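Long-range contact in catechol 2,3-dioxygenase (Pseudomonas sp. KL28, PDB 3HPY), which probably cleaves the aromatic ring of catechols next to the diol, using molecular oxygen and a non-haem iron, in the breakdown of aromatic hydrocarbons: residues C[179-184]-C[191-196]. Residues are numbered along the deposited sequence; the frame is centred on the assembly and turned at random.
With MCT (4-methylcatechol), chain J.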
ATOM      1  N   GLU C 179      15.327 -10.366 -19.497  1.00 31.00           N
ATOM      2  CA  GLU C 179      15.122  -9.148 -20.272  1.00 31.49           C
ATOM      3  C   GLU C 179      16.419  -8.566 -20.818  1.00 31.98           C
ATOM      4  O   GLU C 179      17.500  -8.775 -20.257  1.00 30.52           O
ATOM      5  CB  GLU C 179      14.423  -8.079 -19.431  1.00 32.64           C
ATOM      6  CG  GLU C 179      12.925  -8.225 -19.322  1.00 31.47           C
ATOM      7  CD  GLU C 179      12.281  -6.952 -18.795  1.00 32.30           C
ATOM      8  OE1 GLU C 179      12.597  -5.872 -19.336  1.00 32.74           O
ATOM      9  OE2 GLU C 179      11.466  -7.030 -17.851  1.00 30.83           O
ATOM     10  N   ARG C 180      16.302  -7.820 -21.911  1.00 32.11           N
ATOM     11  CA  ARG C 180      17.471  -7.199 -22.507  1.00 33.93           C
ATOM     12  C   ARG C 180      17.188  -5.853 -23.145  1.00 33.69           C
ATOM     13  O   ARG C 180      16.079  -5.574 -23.617  1.00 33.07           O
ATOM     14  CB  ARG C 180      18.092  -8.124 -23.555  1.00 36.22           C
ATOM     15  CG  ARG C 180      17.201  -8.409 -24.745  1.00 38.03           C
ATOM     16  CD  ARG C 180      17.746  -9.580 -25.556  1.00 41.65           C
ATOM     17  NE  ARG C 180      16.693 -10.172 -26.368  1.00 43.46           N
ATOM     18  CZ  ARG C 180      16.778 -11.349 -26.979  1.00 45.37           C
ATOM     19  NH1 ARG C 180      17.884 -12.082 -26.880  1.00 44.46           N
ATOM     20  NH2 ARG C 180      15.743 -11.796 -27.678  1.00 46.09           N
ATOM     21  N   VAL C 181      18.211  -5.012 -23.144  1.00 33.43           N
ATOM     22  CA  VAL C 181      18.107  -3.706 -23.756  1.00 35.58           C
ATOM     23  C   VAL C 181      18.877  -3.763 -25.076  1.00 36.32           C
ATOM     24  O   VAL C 181      20.097  -3.923 -25.078  1.00 33.53           O
ATOM     25  CB  VAL C 181      18.709  -2.625 -22.839  1.00 35.58           C
ATOM     26  CG1 VAL C 181      18.801  -1.308 -23.579  1.00 35.78           C
ATOM     27  CG2 VAL C 181      17.845  -2.478 -21.595  1.00 35.82           C
ATOM     28  N   LEU C 182      18.150  -3.663 -26.188  1.00 38.36           N
ATOM     29  CA  LEU C 182      18.758  -3.702 -27.517  1.00 41.68           C
ATOM     30  C   LEU C 182      19.508  -2.409 -27.790  1.00 44.18           C
ATOM     31  O   LEU C 182      18.956  -1.318 -27.646  1.00 44.30           O
ATOM     32  CB  LEU C 182      17.695  -3.890 -28.610  1.00 41.26           C
ATOM     33  CG  LEU C 182      17.179  -5.294 -28.938  1.00 40.64           C
ATOM     34  CD1 LEU C 182      16.623  -5.953 -27.693  1.00 42.64           C
ATOM     35  CD2 LEU C 182      16.109  -5.199 -30.008  1.00 40.62           C
ATOM     36  N   SER C 183      20.772  -2.535 -28.181  1.00 46.73           N
ATOM     37  CA  SER C 183      21.582  -1.365 -28.491  1.00 48.63           C
ATOM     38  C   SER C 183      21.136  -0.838 -29.858  1.00 49.79           C
ATOM     39  O   SER C 183      20.409  -1.518 -30.580  1.00 48.63           O
ATOM     40  CB  SER C 183      23.061  -1.754 -28.530  1.00 48.25           C
ATOM     41  OG  SER C 183      23.302  -2.743 -29.520  1.00 46.09           O
ATOM     42  N   PRO C 184      21.552   0.388 -30.221  1.00 52.67           N
ATOM     43  CA  PRO C 184      21.183   0.980 -31.513  1.00 54.87           C
ATOM     44  C   PRO C 184      21.175  -0.078 -32.623  1.00 57.44           C
ATOM     45  O   PRO C 184      21.915  -1.062 -32.551  1.00 58.02           O
ATOM     46  CB  PRO C 184      22.263   2.033 -31.714  1.00 54.29           C
ATOM     47  CG  PRO C 184      22.470   2.534 -30.325  1.00 53.99           C
ATOM     48  CD  PRO C 184      22.497   1.261 -29.498  1.00 53.17           C
ATOM     49  N   GLY C 191      22.358  -4.327 -22.490  1.00 36.77           N
ATOM     50  CA  GLY C 191      22.054  -4.618 -21.102  1.00 33.20           C
ATOM     51  C   GLY C 191      21.386  -5.977 -21.045  1.00 31.13           C
ATOM     52  O   GLY C 191      20.579  -6.331 -21.901  1.00 29.18           O
ATOM     53  N   ILE C 192      21.689  -6.725 -19.998  1.00 30.98           N
ATOM     54  CA  ILE C 192      21.178  -8.071 -19.878  1.00 31.08           C
ATOM     55  C   ILE C 192      20.769  -8.392 -18.429  1.00 31.20           C
ATOM     56  O   ILE C 192      21.522  -8.113 -17.489  1.00 31.71           O
ATOM     57  CB  ILE C 192      22.299  -8.995 -20.453  1.00 31.26           C
ATOM     58  CG1 ILE C 192      22.154  -9.074 -21.975  1.00 30.23           C
ATOM     59  CG2 ILE C 192      22.314 -10.332 -19.797  1.00 33.21           C
ATOM     60  CD1 ILE C 192      23.265  -9.839 -22.660  1.00 35.81           C
ATOM     61  N   TRP C 193      19.561  -8.940 -18.258  1.00 31.08           N
ATOM     62  CA  TRP C 193      19.028  -9.311 -16.934  1.00 29.84           C
ATOM     63  C   TRP C 193      18.871 -10.830 -16.817  1.00 28.14           C
ATOM     64  O   TRP C 193      17.957 -11.419 -17.393  1.00 27.34           O
ATOM     65  CB  TRP C 193      17.675  -8.624 -16.694  1.00 30.24           C
ATOM     66  CG  TRP C 193      17.823  -7.170 -16.404  1.00 31.61           C
ATOM     67  CD1 TRP C 193      17.773  -6.563 -15.176  1.00 32.56           C
ATOM     68  CD2 TRP C 193      18.175  -6.151 -17.340  1.00 31.21           C
ATOM     69  NE1 TRP C 193      18.087  -5.232 -15.291  1.00 30.90           N
ATOM     70  CE2 TRP C 193      18.340  -4.951 -16.609  1.00 32.74           C
ATOM     71  CE3 TRP C 193      18.382  -6.136 -18.727  1.00 32.98           C
ATOM     72  CZ2 TRP C 193      18.698  -3.742 -17.224  1.00 32.27           C
ATOM     73  CZ3 TRP C 193      18.739  -4.937 -19.338  1.00 31.62           C
ATOM     74  CH2 TRP C 193      18.895  -3.757 -18.584  1.00 32.55           C
ATOM     75  N   LEU C 194      19.747 -11.456 -16.038  1.00 26.81           N
ATOM     76  CA  LEU C 194      19.736 -12.907 -15.901  1.00 25.77           C
ATOM     77  C   LEU C 194      19.124 -13.478 -14.611  1.00 24.25           C
ATOM     78  O   LEU C 194      19.277 -12.911 -13.529  1.00 22.92           O
ATOM     79  CB  LEU C 194      21.175 -13.420 -16.045  1.00 26.04           C
ATOM     80  CG  LEU C 194      22.001 -12.885 -17.222  1.00 26.05           C
ATOM     81  CD1 LEU C 194      23.477 -13.167 -16.964  1.00 26.64           C
ATOM     82  CD2 LEU C 194      21.538 -13.515 -18.533  1.00 25.90           C
ATOM     83  N   SER C 195      18.452 -14.621 -14.734  1.00 22.34           N
ATOM     84  CA  SER C 195      17.852 -15.294 -13.584  1.00 22.74           C
ATOM     85  C   SER C 195      18.340 -16.739 -13.519  1.00 23.39           C
ATOM     86  O   SER C 195      18.607 -17.356 -14.543  1.00 25.17           O
ATOM     87  CB  SER C 195      16.316 -15.275 -13.692  1.00 22.68           C
ATOM     88  OG  SER C 195      15.684 -16.027 -12.656  1.00 20.75           O
ATOM     89  N   CYS C 196      18.481 -17.262 -12.306  1.00 25.80           N
ATOM     90  CA  CYS C 196      18.879 -18.654 -12.102  1.00 24.80           C
ATOM     91  C   CYS C 196      17.796 -19.242 -11.211  1.00 23.80           C
ATOM     92  O   CYS C 196      18.037 -20.175 -10.443  1.00 24.10           O
ATOM     93  CB  CYS C 196      20.241 -18.736 -11.399  1.00 24.91           C
ATOM     94  SG  CYS C 196      20.343 -17.925  -9.780  1.00 28.25           S
TER
HETATM   95  C1  MCT J 311      17.079  -1.863 -14.072  1.00 49.03           C
HETATM   96  C2  MCT J 311      18.132  -1.695 -13.157  1.00 49.97           C
HETATM   97  C3  MCT J 311      18.092  -2.389 -11.926  1.00 50.26           C
HETATM   98  O3  MCT J 311      19.089  -2.227 -11.051  1.00 51.71           O
HETATM   99  C4  MCT J 311      17.010  -3.255 -11.610  1.00 50.26           C
HETATM  100  O4  MCT J 311      16.993  -3.913 -10.417  1.00 50.24           O
HETATM  101  C5  MCT J 311      15.947  -3.426 -12.538  1.00 49.97           C
HETATM  102  C6  MCT J 311      15.994  -2.725 -13.770  1.00 50.08           C
HETATM  103  C   MCT J 311      17.108  -1.129 -15.375  1.00 50.11           C
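Glu179 O accepts the backbone N-H of Trp193 at 2.9 Å, and the same oxygen lies in the plane of the indole, 3.2 Å from CE3 at the ring edge. At the next hydrogen-bonded pair, beyond the non-hydrogen-bonded pair Arg180-Ile192, Val181 N donates to Gly191 O (3.0 Å); Arg180 CA adds a C-H...O contact to that acceptor. The return bond, Gly191 N to Val181 O, is weak at 3.5 Å. On the face that carries Glu179, Val181 and Trp193, the valine methyl CG2 packs against the far end of the indole, 3.4 Å from CH2. It stands beside the backbone N because CG1 takes the anti place (chi1 171°). The polar ends find partners outside the hairpin: Glu179 OE2 is hydrogen-bonded to Tyr273 OH and Thr251 N, OE1 is weakly bonded to Trp284 NE1, and Arg180 NE is bonded to Ser283 OG on the adjoining strand 282-284. The indole also meets bound 4-methylcatechol obliquely, with CZ2 3.6 Å from its methyl carbon C. This antiparallel β-hairpin thus forms part of the wall of the iron-dependent extradiol dioxygenase active site, within a vicinal oxygen chelate (glyoxalase-like) domain.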